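Fibrinogen alpha subunit (Gallus gallus, PDB 1M1J) probably joins with the fibrinogen beta and gamma chains and, once cleaved by thrombin, polymerizes with them into the insoluble fibrin matrix of blood clots. Local coordinates at residues Gln78-Tyr81 with Lys82-Asn85; Val146-Lys149 with Arg150-Val153; Asn181-Lys184 with His185-Gln188. All coordinates share one frame; numbering follows the deposited sequence.

Contact 1 (Gln78-Tyr81 with Lys82-Asn85); sequences QNKY and KTSN
Lys80 and Thr83 meet aliphatic part to methyl where the alpha chain enters the long helix 82-160 of the fibrinogen coiled coil, a worked example of a helix whose first turn is only loosely bonded. The two side chains slant across one another: CD of Lys80 approaches CG2 of Thr83 to 3.5 Å, with CG and CE farther off on either side along the chain. The bend at chi2 carries CD of Lys80 past the methyl, and with OG1 of Thr83 beside its own carbonyl carbon (chi1 176°), CG2 is the branch turned back toward Lys80. The Tyr81 ring makes an oblique approach to its neighbour, CD2 lying 3.5 Å from Lys82 N, and its OH comes to 4.2 Å from ND2 of Asn85, without a hydrogen bond.

Under these side chains the backbone does the turning. Asn79 O takes a sound bond from Thr83 N, 3.0 Å long and fairly straight at 159°, the donor tilted 31° from the carbonyl plane; a second, weak bond comes from Lys82 N. Two other chains of the assembly pack here, one with apolar side chains against Tyr81 and Asn85, the other with an apolar side chain against Ser84, as expected of a three-chain coil. On the next carbonyl, Lys80 O, the CB of Ser84 rests at 3.3 Å.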
ATOM      1  N   GLN D  78     -37.790  15.830 -16.531  1.00 95.23           N
ATOM      2  CA  GLN D  78     -38.586  15.186 -17.571  1.00 99.08           C
ATOM      3  C   GLN D  78     -39.980  14.927 -17.015  1.00103.00           C
ATOM      4  O   GLN D  78     -40.871  14.439 -17.717  1.00102.46           O
ATOM      5  CB  GLN D  78     -37.941  13.875 -18.032  1.00 98.96           C
ATOM      6  CG  GLN D  78     -37.655  12.875 -16.934  1.00 99.33           C
ATOM      7  CD  GLN D  78     -36.920  11.650 -17.451  1.00101.81           C
ATOM      8  OE1 GLN D  78     -36.402  10.849 -16.671  1.00102.54           O
ATOM      9  NE2 GLN D  78     -36.876  11.497 -18.774  1.00 96.07           N
ATOM     10  N   ASN D  79     -40.148  15.262 -15.739  1.00103.77           N
ATOM     11  CA  ASN D  79     -41.423  15.120 -15.049  1.00104.53           C
ATOM     12  C   ASN D  79     -41.927  16.549 -14.885  1.00105.69           C
ATOM     13  O   ASN D  79     -43.121  16.790 -14.693  1.00105.62           O
ATOM     14  CB  ASN D  79     -41.229  14.479 -13.670  1.00100.61           C
ATOM     15  CG  ASN D  79     -40.985  15.510 -12.572  1.00104.33           C
ATOM     16  OD1 ASN D  79     -40.140  16.399 -12.708  1.00100.44           O
ATOM     17  ND2 ASN D  79     -41.726  15.389 -11.475  1.00104.34           N
ATOM     18  N   LYS D  80     -40.992  17.496 -14.953  1.00101.14           N
ATOM     19  CA  LYS D  80     -41.319  18.908 -14.832  1.00 98.13           C
ATOM     20  C   LYS D  80     -41.797  19.356 -16.207  1.00 96.29           C
ATOM     21  O   LYS D  80     -42.156  20.514 -16.421  1.00 97.48           O
ATOM     22  CB  LYS D  80     -40.089  19.709 -14.404  1.00 98.38           C
ATOM     23  CG  LYS D  80     -40.438  20.993 -13.685  1.00 98.64           C
ATOM     24  CD  LYS D  80     -41.290  20.696 -12.456  1.00104.52           C
ATOM     25  CE  LYS D  80     -41.790  21.974 -11.798  1.00109.70           C
ATOM     26  NZ  LYS D  80     -40.673  22.842 -11.332  1.00105.82           N
ATOM     27  N   TYR D  81     -41.787  18.401 -17.131  1.00 92.41           N
ATOM     28  CA  TYR D  81     -42.231  18.597 -18.504  1.00 92.48           C
ATOM     29  C   TYR D  81     -43.639  18.014 -18.586  1.00 98.00           C
ATOM     30  O   TYR D  81     -44.455  18.437 -19.406  1.00104.89           O
ATOM     31  CB  TYR D  81     -41.297  17.848 -19.456  1.00 84.60           C
ATOM     32  CG  TYR D  81     -41.948  17.333 -20.722  1.00 79.55           C
ATOM     33  CD1 TYR D  81     -42.054  18.135 -21.859  1.00 77.60           C
ATOM     34  CD2 TYR D  81     -42.449  16.030 -20.783  1.00 81.47           C
ATOM     35  CE1 TYR D  81     -42.640  17.646 -23.032  1.00 76.98           C
ATOM     36  CE2 TYR D  81     -43.038  15.534 -21.946  1.00 78.48           C
ATOM     37  CZ  TYR D  81     -43.128  16.344 -23.066  1.00 76.47           C
ATOM     38  OH  TYR D  81     -43.696  15.844 -24.216  1.00 71.66           O
ATOM     39  N   LYS D  82     -43.903  17.034 -17.722  1.00100.21           N
ATOM     40  CA  LYS D  82     -45.201  16.362 -17.641  1.00 98.46           C
ATOM     41  C   LYS D  82     -46.167  17.278 -16.880  1.00 95.92           C
ATOM     42  O   LYS D  82     -47.334  17.415 -17.250  1.00 87.93           O
ATOM     43  CB  LYS D  82     -45.046  15.033 -16.895  1.00 98.10           C
ATOM     44  CG  LYS D  82     -46.194  14.056 -17.066  1.00 97.86           C
ATOM     45  CD  LYS D  82     -46.042  12.889 -16.097  1.00 99.07           C
ATOM     46  CE  LYS D  82     -46.918  11.708 -16.487  1.00 98.34           C
ATOM     47  NZ  LYS D  82     -46.446  11.059 -17.746  1.00 93.53           N
ATOM     48  N   THR D  83     -45.659  17.894 -15.812  1.00 94.70           N
ATOM     49  CA  THR D  83     -46.422  18.825 -14.980  1.00 93.95           C
ATOM     50  C   THR D  83     -46.447  20.185 -15.678  1.00 96.41           C
ATOM     51  O   THR D  83     -46.719  21.221 -15.066  1.00 94.18           O
ATOM     52  CB  THR D  83     -45.771  18.992 -13.582  1.00 95.98           C
ATOM     53  OG1 THR D  83     -46.482  19.985 -12.833  1.00 96.85           O
ATOM     54  CG2 THR D  83     -44.318  19.427 -13.714  1.00 98.89           C
ATOM     55  N   SER D  84     -46.145  20.163 -16.971  1.00 95.90           N
ATOM     56  CA  SER D  84     -46.114  21.363 -17.788  1.00 91.92           C
ATOM     57  C   SER D  84     -46.875  21.048 -19.067  1.00 88.07           C
ATOM     58  O   SER D  84     -47.375  21.945 -19.740  1.00 88.17           O
ATOM     59  CB  SER D  84     -44.664  21.739 -18.110  1.00 91.77           C
ATOM     60  OG  SER D  84     -44.589  22.966 -18.813  1.00 93.01           O
ATOM     61  N   ASN D  85     -46.956  19.762 -19.394  1.00 85.48           N
ATOM     62  CA  ASN D  85     -47.674  19.316 -20.580  1.00 86.34           C
ATOM     63  C   ASN D  85     -49.155  19.263 -20.244  1.00 93.56           C
ATOM     64  O   ASN D  85     -50.003  19.243 -21.135  1.00 97.70           O
ATOM     65  CB  ASN D  85     -47.188  17.931 -21.019  1.00 81.28           C
ATOM     66  CG  ASN D  85     -48.094  17.293 -22.060  1.00 83.25           C
ATOM     67  OD1 ASN D  85     -49.231  16.926 -21.764  1.00 89.57           O
ATOM     68  ND2 ASN D  85     -47.595  17.161 -23.286  1.00 76.84           N
TER

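Contact 2 (Val146-Lys149 with Arg150-Val153); sequences VEMK and RLEV
Met148 and Leu151 supply the apolar part of the contact, their side chains meeting at a slant with the methyl CE of the methionine 3.4 Å from CB of Leu151 and 3.5 Å from its CD1. Bends at chi2 (71°) and chi3 turn the thioether back so that this methyl faces the residue three positions on. A second van der Waals pair lies elsewhere on the helix: Val146 and Arg150 run side by side in the same direction, and CG1 of Val146 reaches NH1 of the guanidinium obliquely at 3.7 Å.

Such spacings of three and four residues belong to the alpha-helix, here helix 82-160 in the coiled coil, where side chains of two other chains pack on Met148. The backbone bonds are uneven. Glu152 N gives Met148 O a nearly straight bond of 2.8 Å, and Leu151 N binds Glu147 O at the same length; Arg150 N, by contrast, is shared weakly between Val146 O and Glu147 O.

Both carboxylates find their polar partners outside this turn. Glu147 OE1 forms a salt bridge with a basic side chain of another protein chain. At the end of its extended chain, the Glu152 carboxylate is bound through OE1 by the hydroxyl of Tyr172, with a weak bond from Tyr179 to OE2.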
ATOM      1  N   VAL D 146     -97.927  82.454 -56.256  1.00 57.99           N
ATOM      2  CA  VAL D 146     -97.489  83.635 -56.997  1.00 61.62           C
ATOM      3  C   VAL D 146     -98.509  83.988 -58.076  1.00 57.18           C
ATOM      4  O   VAL D 146     -98.946  85.133 -58.179  1.00 55.30           O
ATOM      5  CB  VAL D 146     -96.092  83.409 -57.661  1.00 65.81           C
ATOM      6  CG1 VAL D 146     -95.857  84.415 -58.795  1.00 53.01           C
ATOM      7  CG2 VAL D 146     -95.003  83.568 -56.616  1.00 59.63           C
ATOM      8  N   GLU D 147     -98.879  82.993 -58.874  1.00 51.52           N
ATOM      9  CA  GLU D 147     -99.843  83.178 -59.945  1.00 54.75           C
ATOM     10  C   GLU D 147    -101.191  83.606 -59.384  1.00 56.88           C
ATOM     11  O   GLU D 147    -101.893  84.415 -59.986  1.00 64.95           O
ATOM     12  CB  GLU D 147    -100.013  81.875 -60.721  1.00 47.37           C
ATOM     13  CG  GLU D 147    -100.952  81.964 -61.909  1.00 63.88           C
ATOM     14  CD  GLU D 147    -101.040  80.646 -62.658  1.00 75.10           C
ATOM     15  OE1 GLU D 147    -101.672  80.598 -63.736  1.00 76.19           O
ATOM     16  OE2 GLU D 147    -100.470  79.652 -62.163  1.00 84.08           O
ATOM     17  N   MET D 148    -101.535  83.058 -58.223  1.00 49.98           N
ATOM     18  CA  MET D 148    -102.800  83.348 -57.567  1.00 46.66           C
ATOM     19  C   MET D 148    -102.878  84.792 -57.085  1.00 52.59           C
ATOM     20  O   MET D 148    -103.845  85.488 -57.375  1.00 64.25           O
ATOM     21  CB  MET D 148    -103.002  82.395 -56.386  1.00 43.45           C
ATOM     22  CG  MET D 148    -104.442  82.254 -55.923  1.00 58.53           C
ATOM     23  SD  MET D 148    -105.491  81.344 -57.077  1.00 55.71           S
ATOM     24  CE  MET D 148    -106.036  82.645 -58.110  1.00 64.24           C
ATOM     25  N   LYS D 149    -101.863  85.248 -56.354  1.00 58.58           N
ATOM     26  CA  LYS D 149    -101.852  86.619 -55.849  1.00 56.11           C
ATOM     27  C   LYS D 149    -102.038  87.602 -56.998  1.00 60.10           C
ATOM     28  O   LYS D 149    -102.525  88.715 -56.804  1.00 65.46           O
ATOM     29  CB  LYS D 149    -100.542  86.917 -55.117  1.00 52.12           C
ATOM     30  CG  LYS D 149    -100.521  88.276 -54.432  1.00 63.74           C
ATOM     31  CD  LYS D 149     -99.344  88.414 -53.472  1.00 67.21           C
ATOM     32  CE  LYS D 149     -99.364  89.763 -52.749  1.00 69.18           C
ATOM     33  NZ  LYS D 149    -100.585  89.970 -51.916  1.00 72.59           N
ATOM     34  N   ARG D 150    -101.652  87.181 -58.198  1.00 58.80           N
ATOM     35  CA  ARG D 150    -101.799  88.010 -59.388  1.00 57.93           C
ATOM     36  C   ARG D 150    -103.200  87.850 -59.958  1.00 54.37           C
ATOM     37  O   ARG D 150    -103.855  88.825 -60.310  1.00 61.52           O
ATOM     38  CB  ARG D 150    -100.791  87.600 -60.467  1.00 62.52           C
ATOM     39  CG  ARG D 150     -99.437  88.285 -60.381  1.00 71.45           C
ATOM     40  CD  ARG D 150     -98.572  87.917 -61.577  1.00 64.78           C
ATOM     41  NE  ARG D 150     -97.371  88.743 -61.646  1.00 77.73           N
ATOM     42  CZ  ARG D 150     -96.414  88.755 -60.725  1.00 78.91           C
ATOM     43  NH1 ARG D 150     -96.507  87.979 -59.653  1.00 80.05           N
ATOM     44  NH2 ARG D 150     -95.364  89.551 -60.870  1.00 80.31           N
ATOM     45  N   LEU D 151    -103.646  86.604 -60.043  1.00 47.95           N
ATOM     46  CA  LEU D 151    -104.955  86.291 -60.586  1.00 45.55           C
ATOM     47  C   LEU D 151    -106.092  86.948 -59.814  1.00 48.45           C
ATOM     48  O   LEU D 151    -106.954  87.590 -60.409  1.00 44.52           O
ATOM     49  CB  LEU D 151    -105.165  84.781 -60.605  1.00 42.61           C
ATOM     50  CG  LEU D 151    -105.787  84.219 -61.882  1.00 44.01           C
ATOM     51  CD1 LEU D 151    -106.307  82.810 -61.600  1.00 43.33           C
ATOM     52  CD2 LEU D 151    -106.919  85.113 -62.354  1.00 41.44           C
ATOM     53  N   GLU D 152    -106.097  86.790 -58.492  1.00 45.79           N
ATOM     54  CA  GLU D 152    -107.152  87.384 -57.681  1.00 44.60           C
ATOM     55  C   GLU D 152    -107.299  88.856 -58.005  1.00 38.94           C
ATOM     56  O   GLU D 152    -108.411  89.352 -58.130  1.00 50.98           O
ATOM     57  CB  GLU D 152    -106.880  87.223 -56.182  1.00 42.18           C
ATOM     58  CG  GLU D 152    -107.938  87.901 -55.306  1.00 48.95           C
ATOM     59  CD  GLU D 152    -107.760  87.636 -53.822  1.00 54.32           C
ATOM     60  OE1 GLU D 152    -108.505  88.231 -53.010  1.00 61.31           O
ATOM     61  OE2 GLU D 152    -106.880  86.829 -53.462  1.00 63.02           O
ATOM     62  N   VAL D 153    -106.180  89.554 -58.147  1.00 40.57           N
ATOM     63  CA  VAL D 153    -106.227  90.974 -58.463  1.00 40.00           C
ATOM     64  C   VAL D 153    -106.757  91.198 -59.874  1.00 35.66           C
ATOM     65  O   VAL D 153    -107.486  92.156 -60.109  1.00 36.81           O
ATOM     66  CB  VAL D 153    -104.830  91.651 -58.299  1.00 42.15           C
ATOM     67  CG1 VAL D 153    -104.798  92.994 -59.023  1.00 39.29           C
ATOM     68  CG2 VAL D 153    -104.545  91.894 -56.818  1.00 32.71           C
TER

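Contact 3 (Asn181-Lys184 with His185-Gln188); sequences NIQK and HLTQ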
ATOM      1  N   ASN D 181    -100.116  85.631 -45.002  1.00 86.54           N
ATOM      2  CA  ASN D 181    -100.307  84.651 -43.945  1.00 84.25           C
ATOM      3  C   ASN D 181     -99.994  83.272 -44.528  1.00 82.58           C
ATOM      4  O   ASN D 181     -99.472  82.388 -43.844  1.00 79.30           O
ATOM      5  CB  ASN D 181    -101.745  84.709 -43.434  1.00 89.64           C
ATOM      6  CG  ASN D 181    -101.932  83.948 -42.140  1.00 98.60           C
ATOM      7  OD1 ASN D 181    -102.983  84.029 -41.507  1.00108.04           O
ATOM      8  ND2 ASN D 181    -100.910  83.200 -41.736  1.00103.87           N
ATOM      9  N   ILE D 182    -100.317  83.093 -45.804  1.00 79.68           N
ATOM     10  CA  ILE D 182    -100.039  81.838 -46.483  1.00 71.28           C
ATOM     11  C   ILE D 182     -98.536  81.744 -46.639  1.00 75.58           C
ATOM     12  O   ILE D 182     -97.931  80.722 -46.325  1.00 78.19           O
ATOM     13  CB  ILE D 182    -100.651  81.798 -47.892  1.00 67.08           C
ATOM     14  CG1 ILE D 182    -102.172  81.842 -47.803  1.00 59.31           C
ATOM     15  CG2 ILE D 182    -100.175  80.563 -48.627  1.00 60.49           C
ATOM     16  CD1 ILE D 182    -102.745  80.809 -46.870  1.00 73.82           C
ATOM     17  N   GLN D 183     -97.939  82.827 -47.130  1.00 76.16           N
ATOM     18  CA  GLN D 183     -96.499  82.874 -47.339  1.00 72.59           C
ATOM     19  C   GLN D 183     -95.772  82.677 -46.016  1.00 72.89           C
ATOM     20  O   GLN D 183     -94.604  82.288 -45.986  1.00 78.26           O
ATOM     21  CB  GLN D 183     -96.095  84.208 -47.966  1.00 67.91           C
ATOM     22  CG  GLN D 183     -94.675  84.214 -48.505  1.00 66.34           C
ATOM     23  CD  GLN D 183     -94.449  83.165 -49.589  1.00 74.90           C
ATOM     24  OE1 GLN D 183     -94.895  83.317 -50.734  1.00 63.66           O
ATOM     25  NE2 GLN D 183     -93.756  82.086 -49.227  1.00 66.95           N
ATOM     26  N   LYS D 184     -96.469  82.945 -44.920  1.00 65.00           N
ATOM     27  CA  LYS D 184     -95.881  82.766 -43.608  1.00 70.75           C
ATOM     28  C   LYS D 184     -95.668  81.264 -43.411  1.00 78.34           C
ATOM     29  O   LYS D 184     -94.616  80.832 -42.942  1.00 84.10           O
ATOM     30  CB  LYS D 184     -96.817  83.315 -42.536  1.00 73.70           C
ATOM     31  CG  LYS D 184     -96.127  83.689 -41.237  1.00 75.43           C
ATOM     32  CD  LYS D 184     -97.094  84.378 -40.279  1.00 81.41           C
ATOM     33  CE  LYS D 184     -97.787  85.575 -40.934  1.00 85.64           C
ATOM     34  NZ  LYS D 184     -96.820  86.552 -41.519  1.00 83.13           N
ATOM     35  N   HIS D 185     -96.671  80.473 -43.786  1.00 80.03           N
ATOM     36  CA  HIS D 185     -96.588  79.020 -43.665  1.00 73.70           C
ATOM     37  C   HIS D 185     -95.539  78.419 -44.594  1.00 71.37           C
ATOM     38  O   HIS D 185     -94.722  77.613 -44.163  1.00 73.64           O
ATOM     39  CB  HIS D 185     -97.938  78.372 -43.965  1.00 77.62           C
ATOM     40  CG  HIS D 185     -98.953  78.553 -42.882  1.00 82.99           C
ATOM     41  ND1 HIS D 185     -98.675  78.303 -41.555  1.00 86.19           N
ATOM     42  CD2 HIS D 185    -100.254  78.924 -42.931  1.00 83.14           C
ATOM     43  CE1 HIS D 185     -99.762  78.511 -40.834  1.00 86.51           C
ATOM     44  NE2 HIS D 185    -100.734  78.887 -41.645  1.00 88.27           N
ATOM     45  N   LEU D 186     -95.570  78.798 -45.870  1.00 71.18           N
ATOM     46  CA  LEU D 186     -94.608  78.278 -46.838  1.00 70.55           C
ATOM     47  C   LEU D 186     -93.174  78.378 -46.326  1.00 74.18           C
ATOM     48  O   LEU D 186     -92.382  77.449 -46.494  1.00 75.81           O
ATOM     49  CB  LEU D 186     -94.717  79.024 -48.171  1.00 66.03           C
ATOM     50  CG  LEU D 186     -95.834  78.637 -49.139  1.00 57.56           C
ATOM     51  CD1 LEU D 186     -95.629  77.222 -49.653  1.00 53.09           C
ATOM     52  CD2 LEU D 186     -97.158  78.762 -48.431  1.00 74.74           C
ATOM     53  N   THR D 187     -92.841  79.504 -45.704  1.00 72.60           N
ATOM     54  CA  THR D 187     -91.494  79.694 -45.177  1.00 79.62           C
ATOM     55  C   THR D 187     -91.302  78.820 -43.942  1.00 79.04           C
ATOM     56  O   THR D 187     -90.253  78.200 -43.757  1.00 78.27           O
ATOM     57  CB  THR D 187     -91.238  81.174 -44.801  1.00 84.02           C
ATOM     58  OG1 THR D 187     -92.202  81.599 -43.829  1.00 78.24           O
ATOM     59  CG2 THR D 187     -91.330  82.063 -46.037  1.00 78.89           C
ATOM     60  N   GLN D 188     -92.333  78.776 -43.106  1.00 80.46           N
ATOM     61  CA  GLN D 188     -92.325  77.982 -41.883  1.00 78.47           C
ATOM     62  C   GLN D 188     -92.115  76.496 -42.192  1.00 76.77           C
ATOM     63  O   GLN D 188     -91.552  75.762 -41.385  1.00 81.57           O
ATOM     64  CB  GLN D 188     -93.651  78.187 -41.152  1.00 80.92           C
ATOM     65  CG  GLN D 188     -93.863  77.339 -39.920  1.00 83.15           C
ATOM     66  CD  GLN D 188     -95.266  77.514 -39.356  1.00 90.85           C
ATOM     67  OE1 GLN D 188     -95.664  78.618 -38.977  1.00 90.13           O
ATOM     68  NE2 GLN D 188     -96.024  76.423 -39.305  1.00 82.64           N
TER
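Lys184 O is gripped twice, by Thr187 OG1 at 2.7 Å and by Gln188 N at 3.1 Å. Both donors come from the same face of the carbonyl plane: the amide is tilted 22° from it, whereas the hydroxyl stands 39° above. Thr187 manages this because its OG1 sits between its own backbone N and carbonyl carbon (chi1 58°), folded back over the preceding turn of helix 178-191. The methyl CG2 is thereby left to rest 3.3 Å from Gln183 O.

On another side of the helix, Ile182 and Leu186 run alongside one another, and CG2 of the isoleucine touches CD2 of the leucine at 3.5 Å. Their backbones are joined as well, Leu186 N binding Ile182 O in the carbonyl plane at 3.1 Å. The pair lies against helix 82-160 of the same chain, Ile182 on Val145 and Leu186 on Ile141, Gln138 and Gln142, consistent with the returning alpha segment that adds a fourth strand to the coiled coil; a chain of another protein packs on both. The chemistry is thus divided: a mostly apolar seam on one side, while the hydroxyl of exposed Thr187 turns back to the helix backbone, at the carbonyl of Lys184.

Three short turns of one chain illustrate how an elongated molecule distributes local order. Contact 1 comes first, where the loop after helix 75-78 gives way to helix 82-160; contact 2 lies on that same helix, with its centre about 99 Å away and beyond the centre of the chain. After helix 82-160 the chain reverses into helix 178-191, which carries contact 3. Contacts 2 and 3 are therefore neighbours in space, with centres about 16 Å apart and nearest atoms about 6 Å apart, while the centres of contacts 1 and 3 are about 86 Å apart. Helix 82-160 thus carries much of the length, and helix 178-191 lies against it, consistent with a fourth strand.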